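Local coordinates for putative Killer protein (PDB 6F8S) that probably acts as the RNA-cleaving toxin of a type II toxin-antitoxin system of the RelE/HigB family, at residues E36-M41 and I72-Q77; A40-A45 and L80-T85. All coordinates share one frame; numbering follows the deposited sequence.

Both interactions hold helix 31-44 against one face of the antiparallel sheet, and they share Ala40 and Met41. Interaction 1 joins the middle of the helix to the end of the edge strand 69-73 and the loop after it. It is partly buried and mixes apolar packing with a lysine-to-carbonyl hydrogen bond. Interaction 2 joins the last turn of the helix to the central strand 79-85. It is a buried contact, almost wholly apolar, with no hydrogen bond across it; its Ala45-Trp84 end is partly exposed. Leu80 connects the two: its CD1 packs on Lys38 and Val74, and its carbonyl O probably accepts a hydrogen bond from Ile72 N in the neighbouring strand.

Interaction 1 of 2, residues E36-M41 and I72-Q77; sequences ERKLAM and IRVNDQ
Lys38 reaches from helix 31-44 across the end of strand 69-73, with Ile72 and Val74 packed along its chain. The chain bends at its second torsion (chi2 -77°) and is extended beyond it. The bend carries the amine past the tip of Ile72 to the strand backbone. Ile72 CD1 lies alongside the lysine, 3.8 Å from Lys38 CD and 4.0 Å from Lys38 CB. Val74 touches more loosely, through one branch: its CG2 is 4.2 Å from Lys38 CG. Lysine and isoleucine run antiparallel to each other, and so do lysine and valine. This is part of the helix-on-sheet packing of the RelE-like toxin fold, here at an edge strand. At the tip, Lys38 NZ donates to Arg73 O at 2.9 Å. The C=O...NZ angle is 171°, so the amine sits nearly on the line of the carbonyl bond. Asn57 OD1 also accepts from this amine. Outside the chain, an acidic side chain of another protein makes a salt bridge to Lys38 NZ. Three partners thus grip the amine of a buried lysine. The loop that follows Val74 is shaped by an Asx turn, in which Asn75 OD1 accepts from Gln77 N (2.8 Å).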
ATOM      1  N   GLU B  36      19.272   0.309   1.365  1.00 57.44           N
ATOM      2  CA  GLU B  36      18.074  -0.498   1.429  1.00 58.81           C
ATOM      3  C   GLU B  36      16.895   0.327   1.846  1.00 55.38           C
ATOM      4  O   GLU B  36      15.787   0.108   1.402  1.00 51.13           O
ATOM      5  CB  GLU B  36      18.270  -1.635   2.406  1.00 59.76           C
ATOM      6  CG  GLU B  36      19.232  -2.660   1.854  1.00 67.70           C
ATOM      7  CD  GLU B  36      19.530  -3.761   2.831  1.00 76.98           C
ATOM      8  OE1 GLU B  36      19.727  -3.438   4.033  1.00 69.50           O
ATOM      9  OE2 GLU B  36      19.564  -4.928   2.395  1.00 79.31           O
ATOM     10  N   ARG B  37      17.175   1.266   2.731  1.00 51.28           N
ATOM     11  CA  ARG B  37      16.184   2.139   3.274  1.00 50.03           C
ATOM     12  C   ARG B  37      15.742   3.177   2.240  1.00 55.35           C
ATOM     13  O   ARG B  37      14.543   3.501   2.130  1.00 50.91           O
ATOM     14  CB  ARG B  37      16.739   2.808   4.519  1.00 53.87           C
ATOM     15  CG  ARG B  37      15.728   3.643   5.254  1.00 53.08           C
ATOM     16  CD  ARG B  37      16.177   3.932   6.684  1.00 56.29           C
ATOM     17  NE  ARG B  37      17.399   4.728   6.703  1.00 63.58           N
ATOM     18  CZ  ARG B  37      18.524   4.361   7.310  1.00 62.66           C
ATOM     19  NH1 ARG B  37      18.573   3.210   7.960  1.00 60.08           N
ATOM     20  NH2 ARG B  37      19.593   5.150   7.277  1.00 62.23           N
ATOM     21  N   LYS B  38      16.709   3.704   1.487  1.00 58.41           N
ATOM     22  CA  LYS B  38      16.418   4.673   0.428  1.00 56.19           C
ATOM     23  C   LYS B  38      15.574   4.015  -0.657  1.00 54.60           C
ATOM     24  O   LYS B  38      14.563   4.598  -1.111  1.00 51.50           O
ATOM     25  CB  LYS B  38      17.714   5.244  -0.166  1.00 58.13           C
ATOM     26  CG  LYS B  38      18.618   5.903   0.854  1.00 57.11           C
ATOM     27  CD  LYS B  38      18.119   7.268   1.235  1.00 55.90           C
ATOM     28  CE  LYS B  38      18.778   7.756   2.513  1.00 56.94           C
ATOM     29  NZ  LYS B  38      18.587   9.227   2.704  1.00 57.83           N
ATOM     30  N   LEU B  39      15.973   2.804  -1.062  1.00 48.55           N
ATOM     31  CA  LEU B  39      15.151   2.039  -1.997  1.00 50.59           C
ATOM     32  C   LEU B  39      13.737   1.808  -1.426  1.00 49.93           C
ATOM     33  O   LEU B  39      12.752   1.920  -2.154  1.00 46.73           O
ATOM     34  CB  LEU B  39      15.795   0.709  -2.345  1.00 50.88           C
ATOM     35  CG  LEU B  39      17.090   0.730  -3.162  1.00 54.03           C
ATOM     36  CD1 LEU B  39      17.381  -0.686  -3.616  1.00 51.62           C
ATOM     37  CD2 LEU B  39      16.993   1.667  -4.355  1.00 50.72           C
ATOM     38  N   ALA B  40      13.635   1.507  -0.133  1.00 48.43           N
ATOM     39  CA  ALA B  40      12.328   1.353   0.519  1.00 45.44           C
ATOM     40  C   ALA B  40      11.453   2.601   0.353  1.00 47.29           C
ATOM     41  O   ALA B  40      10.285   2.518  -0.008  1.00 42.61           O
ATOM     42  CB  ALA B  40      12.509   1.049   2.013  1.00 45.88           C
ATOM     43  N   MET B  41      12.032   3.762   0.630  1.00 45.40           N
ATOM     44  CA  MET B  41      11.298   5.010   0.560  1.00 46.25           C
ATOM     45  C   MET B  41      10.867   5.307  -0.865  1.00 51.44           C
ATOM     46  O   MET B  41       9.706   5.681  -1.087  1.00 49.57           O
ATOM     47  CB  MET B  41      12.135   6.154   1.120  1.00 43.10           C
ATOM     48  CG  MET B  41      12.421   5.983   2.587  1.00 48.17           C
ATOM     49  SD  MET B  41      13.192   7.432   3.320  1.00 65.41           S
ATOM     50  CE  MET B  41      14.739   7.475   2.432  1.00 59.02           C
ATOM     51  N   ILE B  72      18.643  11.709  -4.156  1.00 59.56           N
ATOM     52  CA  ILE B  72      18.670  11.696  -2.710  1.00 56.88           C
ATOM     53  C   ILE B  72      20.018  11.178  -2.222  1.00 58.82           C
ATOM     54  O   ILE B  72      20.641  10.317  -2.849  1.00 61.97           O
ATOM     55  CB  ILE B  72      17.515  10.860  -2.128  1.00 56.34           C
ATOM     56  CG1 ILE B  72      17.540   9.449  -2.678  1.00 52.14           C
ATOM     57  CG2 ILE B  72      16.139  11.516  -2.436  1.00 55.99           C
ATOM     58  CD1 ILE B  72      16.539   8.549  -2.015  1.00 52.38           C
ATOM     59  N   ARG B  73      20.485  11.743  -1.117  1.00 63.11           N
ATOM     60  CA  ARG B  73      21.751  11.350  -0.530  1.00 63.69           C
ATOM     61  C   ARG B  73      21.673   9.929   0.013  1.00 63.05           C
ATOM     62  O   ARG B  73      20.743   9.602   0.743  1.00 63.71           O
ATOM     63  CB  ARG B  73      22.127  12.331   0.586  1.00 68.93           C
ATOM     64  CG  ARG B  73      23.526  12.145   1.197  1.00 71.95           C
ATOM     65  CD  ARG B  73      23.903  13.357   2.057  1.00 69.59           C
ATOM     66  NE  ARG B  73      25.267  13.289   2.575  1.00 67.93           N
ATOM     67  CZ  ARG B  73      25.629  12.595   3.652  1.00 71.16           C
ATOM     68  NH1 ARG B  73      24.728  11.893   4.329  1.00 68.59           N
ATOM     69  NH2 ARG B  73      26.897  12.590   4.051  1.00 72.87           N
ATOM     70  N   VAL B  74      22.627   9.083  -0.364  1.00 63.77           N
ATOM     71  CA  VAL B  74      22.850   7.807   0.322  1.00 64.58           C
ATOM     72  C   VAL B  74      23.984   7.993   1.345  1.00 63.19           C
ATOM     73  O   VAL B  74      23.850   7.621   2.511  1.00 61.17           O
ATOM     74  CB  VAL B  74      23.206   6.658  -0.661  1.00 65.38           C
ATOM     75  CG1 VAL B  74      23.675   5.422   0.105  1.00 63.51           C
ATOM     76  CG2 VAL B  74      22.017   6.307  -1.540  1.00 54.75           C
ATOM     77  N   ASN B  75      25.101   8.565   0.892  1.00 57.40           N
ATOM     78  CA  ASN B  75      26.102   9.125   1.797  1.00 58.82           C
ATOM     79  C   ASN B  75      26.847  10.268   1.109  1.00 60.77           C
ATOM     80  O   ASN B  75      26.376  10.794   0.092  1.00 61.32           O
ATOM     81  CB  ASN B  75      27.077   8.046   2.308  1.00 54.88           C
ATOM     82  CG  ASN B  75      27.867   7.341   1.193  1.00 55.90           C
ATOM     83  OD1 ASN B  75      28.071   7.858   0.088  1.00 54.47           O
ATOM     84  ND2 ASN B  75      28.331   6.145   1.505  1.00 60.04           N
ATOM     85  N   ASP B  76      27.996  10.657   1.655  1.00 57.21           N
ATOM     86  CA  ASP B  76      28.759  11.767   1.096  1.00 62.18           C
ATOM     87  C   ASP B  76      29.233  11.482  -0.339  1.00 66.00           C
ATOM     88  O   ASP B  76      29.481  12.403  -1.121  1.00 65.71           O
ATOM     89  CB  ASP B  76      29.963  12.097   1.992  1.00 67.40           C
ATOM     90  CG  ASP B  76      31.032  11.004   1.978  1.00 74.93           C
ATOM     91  OD1 ASP B  76      30.689   9.820   1.748  1.00 79.10           O
ATOM     92  OD2 ASP B  76      32.228  11.320   2.195  1.00 81.25           O
ATOM     93  N   GLN B  77      29.343  10.203  -0.688  1.00 62.25           N
ATOM     94  CA  GLN B  77      29.852   9.813  -2.001  1.00 63.25           C
ATOM     95  C   GLN B  77      28.711   9.500  -2.988  1.00 57.15           C
ATOM     96  O   GLN B  77      28.722   9.972  -4.121  1.00 57.11           O
ATOM     97  CB  GLN B  77      30.808   8.602  -1.873  1.00 57.91           C
ATOM     98  CG  GLN B  77      31.455   8.215  -3.198  1.00 58.78           C
ATOM     99  CD  GLN B  77      32.273   6.924  -3.148  1.00 60.90           C
ATOM    100  OE1 GLN B  77      32.381   6.277  -2.102  1.00 62.39           O
ATOM    101  NE2 GLN B  77      32.856   6.545  -4.290  1.00 57.55           N
TER

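Interaction 2 of 2, residues A40-A45 and L80-T85; sequences AMLDAA and LCFTWT
Leu42 packs over one face of the Phe82 ring, in the core between the helix and the antiparallel sheet of the RelE-like toxin fold. This is the tight part of the contact. Leu42 CD2 makes a CH-pi contact: it is 4.1 Å from the centroid of the Phe82 ring and 16° off the ring normal. It leans toward the CD1-CE1 side of the ring, and the closest pair is Leu42 CD2 to Phe82 CD1 at 3.9 Å. With chi1 at 65° the Phe82 ring sits over its own backbone, flanked by N and C, and turns a face to the leucine. The other branch of Leu42 packs less closely, with its CD1 4.4 Å from Leu80 CD1. Leu51 of helix 49-52 touches both Leu42 and Phe82, and Pro89 of strand 88-95 also packs on Leu42.

The other end is more open to solvent: Ala45 and Trp84 are both partly exposed. The helix ends at Ala44, and the methyl of Ala45 points to the six-membered ring of Trp84. Trp84 CG is anti to its own N (chi1 -175°), and the indole reaches along toward the helix end. A PEG molecule, probably from the crystallisation liquor, lies beside this indole. Ala45 CB is 4.0 Å from Trp84 CH2, while Ala45 O meets the edge of the indole near its plane, 3.9 Å from the same Trp84 CH2.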
ATOM      1  N   ALA B  40      13.635   1.507  -0.133  1.00 48.43           N
ATOM      2  CA  ALA B  40      12.328   1.353   0.519  1.00 45.44           C
ATOM      3  C   ALA B  40      11.453   2.601   0.353  1.00 47.29           C
ATOM      4  O   ALA B  40      10.285   2.518  -0.008  1.00 42.61           O
ATOM      5  CB  ALA B  40      12.509   1.049   2.013  1.00 45.88           C
ATOM      6  N   MET B  41      12.032   3.762   0.630  1.00 45.40           N
ATOM      7  CA  MET B  41      11.298   5.010   0.560  1.00 46.25           C
ATOM      8  C   MET B  41      10.867   5.307  -0.865  1.00 51.44           C
ATOM      9  O   MET B  41       9.706   5.681  -1.087  1.00 49.57           O
ATOM     10  CB  MET B  41      12.135   6.154   1.120  1.00 43.10           C
ATOM     11  CG  MET B  41      12.421   5.983   2.587  1.00 48.17           C
ATOM     12  SD  MET B  41      13.192   7.432   3.320  1.00 65.41           S
ATOM     13  CE  MET B  41      14.739   7.475   2.432  1.00 59.02           C
ATOM     14  N   LEU B  42      11.788   5.122  -1.817  1.00 49.41           N
ATOM     15  CA  LEU B  42      11.493   5.318  -3.238  1.00 49.63           C
ATOM     16  C   LEU B  42      10.293   4.495  -3.676  1.00 48.78           C
ATOM     17  O   LEU B  42       9.395   5.007  -4.340  1.00 51.62           O
ATOM     18  CB  LEU B  42      12.688   4.942  -4.116  1.00 50.52           C
ATOM     19  CG  LEU B  42      13.803   5.947  -4.369  1.00 50.75           C
ATOM     20  CD1 LEU B  42      14.805   5.286  -5.254  1.00 59.92           C
ATOM     21  CD2 LEU B  42      13.258   7.187  -5.028  1.00 56.97           C
ATOM     22  N   ASP B  43      10.280   3.218  -3.308  1.00 49.80           N
ATOM     23  CA  ASP B  43       9.159   2.365  -3.651  1.00 52.66           C
ATOM     24  C   ASP B  43       7.870   2.789  -2.933  1.00 56.67           C
ATOM     25  O   ASP B  43       6.784   2.648  -3.485  1.00 51.52           O
ATOM     26  CB  ASP B  43       9.485   0.905  -3.342  1.00 54.60           C
ATOM     27  CG  ASP B  43      10.342   0.262  -4.427  1.00 61.84           C
ATOM     28  N   ALA B  44       7.984   3.334  -1.725  1.00 48.00           N
ATOM     29  CA  ALA B  44       6.798   3.676  -0.958  1.00 44.08           C
ATOM     30  C   ALA B  44       6.226   5.053  -1.336  1.00 47.14           C
ATOM     31  O   ALA B  44       5.087   5.343  -1.025  1.00 45.41           O
ATOM     32  CB  ALA B  44       7.111   3.641   0.514  1.00 39.43           C
ATOM     33  N   ALA B  45       7.019   5.893  -1.994  1.00 52.59           N
ATOM     34  CA  ALA B  45       6.630   7.274  -2.256  1.00 50.38           C
ATOM     35  C   ALA B  45       5.418   7.377  -3.174  1.00 56.88           C
ATOM     36  O   ALA B  45       5.302   6.677  -4.182  1.00 56.76           O
ATOM     37  CB  ALA B  45       7.792   8.050  -2.848  1.00 50.85           C
ATOM     38  N   LEU B  80      21.277   8.391  -5.156  1.00 67.38           N
ATOM     39  CA  LEU B  80      20.302   7.808  -6.073  1.00 64.49           C
ATOM     40  C   LEU B  80      19.663   8.883  -6.944  1.00 60.89           C
ATOM     41  O   LEU B  80      18.997   9.752  -6.429  1.00 65.27           O
ATOM     42  CB  LEU B  80      19.226   7.054  -5.294  1.00 61.30           C
ATOM     43  CG  LEU B  80      19.724   5.729  -4.724  1.00 63.71           C
ATOM     44  CD1 LEU B  80      18.876   5.290  -3.552  1.00 59.61           C
ATOM     45  CD2 LEU B  80      19.738   4.659  -5.819  1.00 65.18           C
ATOM     46  N   CYS B  81      19.900   8.827  -8.252  1.00 64.55           N
ATOM     47  CA  CYS B  81      19.212   9.676  -9.235  1.00 68.63           C
ATOM     48  C   CYS B  81      17.950   8.971  -9.715  1.00 65.83           C
ATOM     49  O   CYS B  81      17.906   7.743  -9.769  1.00 63.77           O
ATOM     50  CB  CYS B  81      20.116   9.999 -10.442  1.00 71.17           C
ATOM     51  SG  CYS B  81      20.879  11.656 -10.462  1.00 85.71           S
ATOM     52  N   PHE B  82      16.931   9.751 -10.070  1.00 65.15           N
ATOM     53  CA  PHE B  82      15.673   9.199 -10.588  1.00 62.89           C
ATOM     54  C   PHE B  82      14.803  10.278 -11.225  1.00 67.82           C
ATOM     55  O   PHE B  82      15.000  11.484 -11.002  1.00 66.21           O
ATOM     56  CB  PHE B  82      14.870   8.517  -9.473  1.00 61.45           C
ATOM     57  CG  PHE B  82      14.397   9.477  -8.403  1.00 57.91           C
ATOM     58  CD1 PHE B  82      15.189   9.755  -7.301  1.00 56.89           C
ATOM     59  CD2 PHE B  82      13.178  10.117  -8.516  1.00 59.54           C
ATOM     60  CE1 PHE B  82      14.759  10.656  -6.323  1.00 60.15           C
ATOM     61  CE2 PHE B  82      12.751  11.012  -7.546  1.00 59.91           C
ATOM     62  CZ  PHE B  82      13.547  11.280  -6.450  1.00 57.45           C
ATOM     63  N   THR B  83      13.815   9.830 -11.989  1.00 64.80           N
ATOM     64  CA  THR B  83      12.794  10.734 -12.485  1.00 67.46           C
ATOM     65  C   THR B  83      11.448  10.477 -11.797  1.00 67.18           C
ATOM     66  O   THR B  83      10.998   9.334 -11.660  1.00 64.19           O
ATOM     67  CB  THR B  83      12.614  10.617 -14.001  1.00 69.57           C
ATOM     68  OG1 THR B  83      13.900  10.506 -14.627  1.00 73.27           O
ATOM     69  CG2 THR B  83      11.846  11.842 -14.542  1.00 69.27           C
ATOM     70  N   TRP B  84      10.811  11.554 -11.366  1.00 68.50           N
ATOM     71  CA  TRP B  84       9.504  11.436 -10.769  1.00 67.82           C
ATOM     72  C   TRP B  84       8.396  11.412 -11.827  1.00 67.46           C
ATOM     73  O   TRP B  84       8.354  12.270 -12.704  1.00 70.03           O
ATOM     74  CB  TRP B  84       9.258  12.577  -9.786  1.00 63.87           C
ATOM     75  CG  TRP B  84       7.976  12.360  -9.114  1.00 65.56           C
ATOM     76  CD1 TRP B  84       6.797  12.984  -9.378  1.00 66.50           C
ATOM     77  CD2 TRP B  84       7.696  11.377  -8.109  1.00 65.28           C
ATOM     78  NE1 TRP B  84       5.808  12.483  -8.576  1.00 64.19           N
ATOM     79  CE2 TRP B  84       6.329  11.493  -7.786  1.00 61.67           C
ATOM     80  CE3 TRP B  84       8.478  10.427  -7.436  1.00 59.77           C
ATOM     81  CZ2 TRP B  84       5.716  10.694  -6.812  1.00 58.39           C
ATOM     82  CZ3 TRP B  84       7.873   9.633  -6.475  1.00 58.67           C
ATOM     83  CH2 TRP B  84       6.502   9.771  -6.169  1.00 59.40           C
ATOM     84  N   THR B  85       7.522  10.411 -11.755  1.00 82.98           N
ATOM     85  CA  THR B  85       6.313  10.398 -12.564  1.00 80.20           C
ATOM     86  C   THR B  85       5.106  10.312 -11.646  1.00 83.53           C
ATOM     87  O   THR B  85       5.248  10.166 -10.427  1.00 82.38           O
ATOM     88  CB  THR B  85       6.265   9.220 -13.573  1.00 83.14           C
ATOM     89  OG1 THR B  85       4.970   9.169 -14.182  1.00 93.81           O
ATOM     90  CG2 THR B  85       6.453   7.916 -12.900  1.00 80.42           C
TER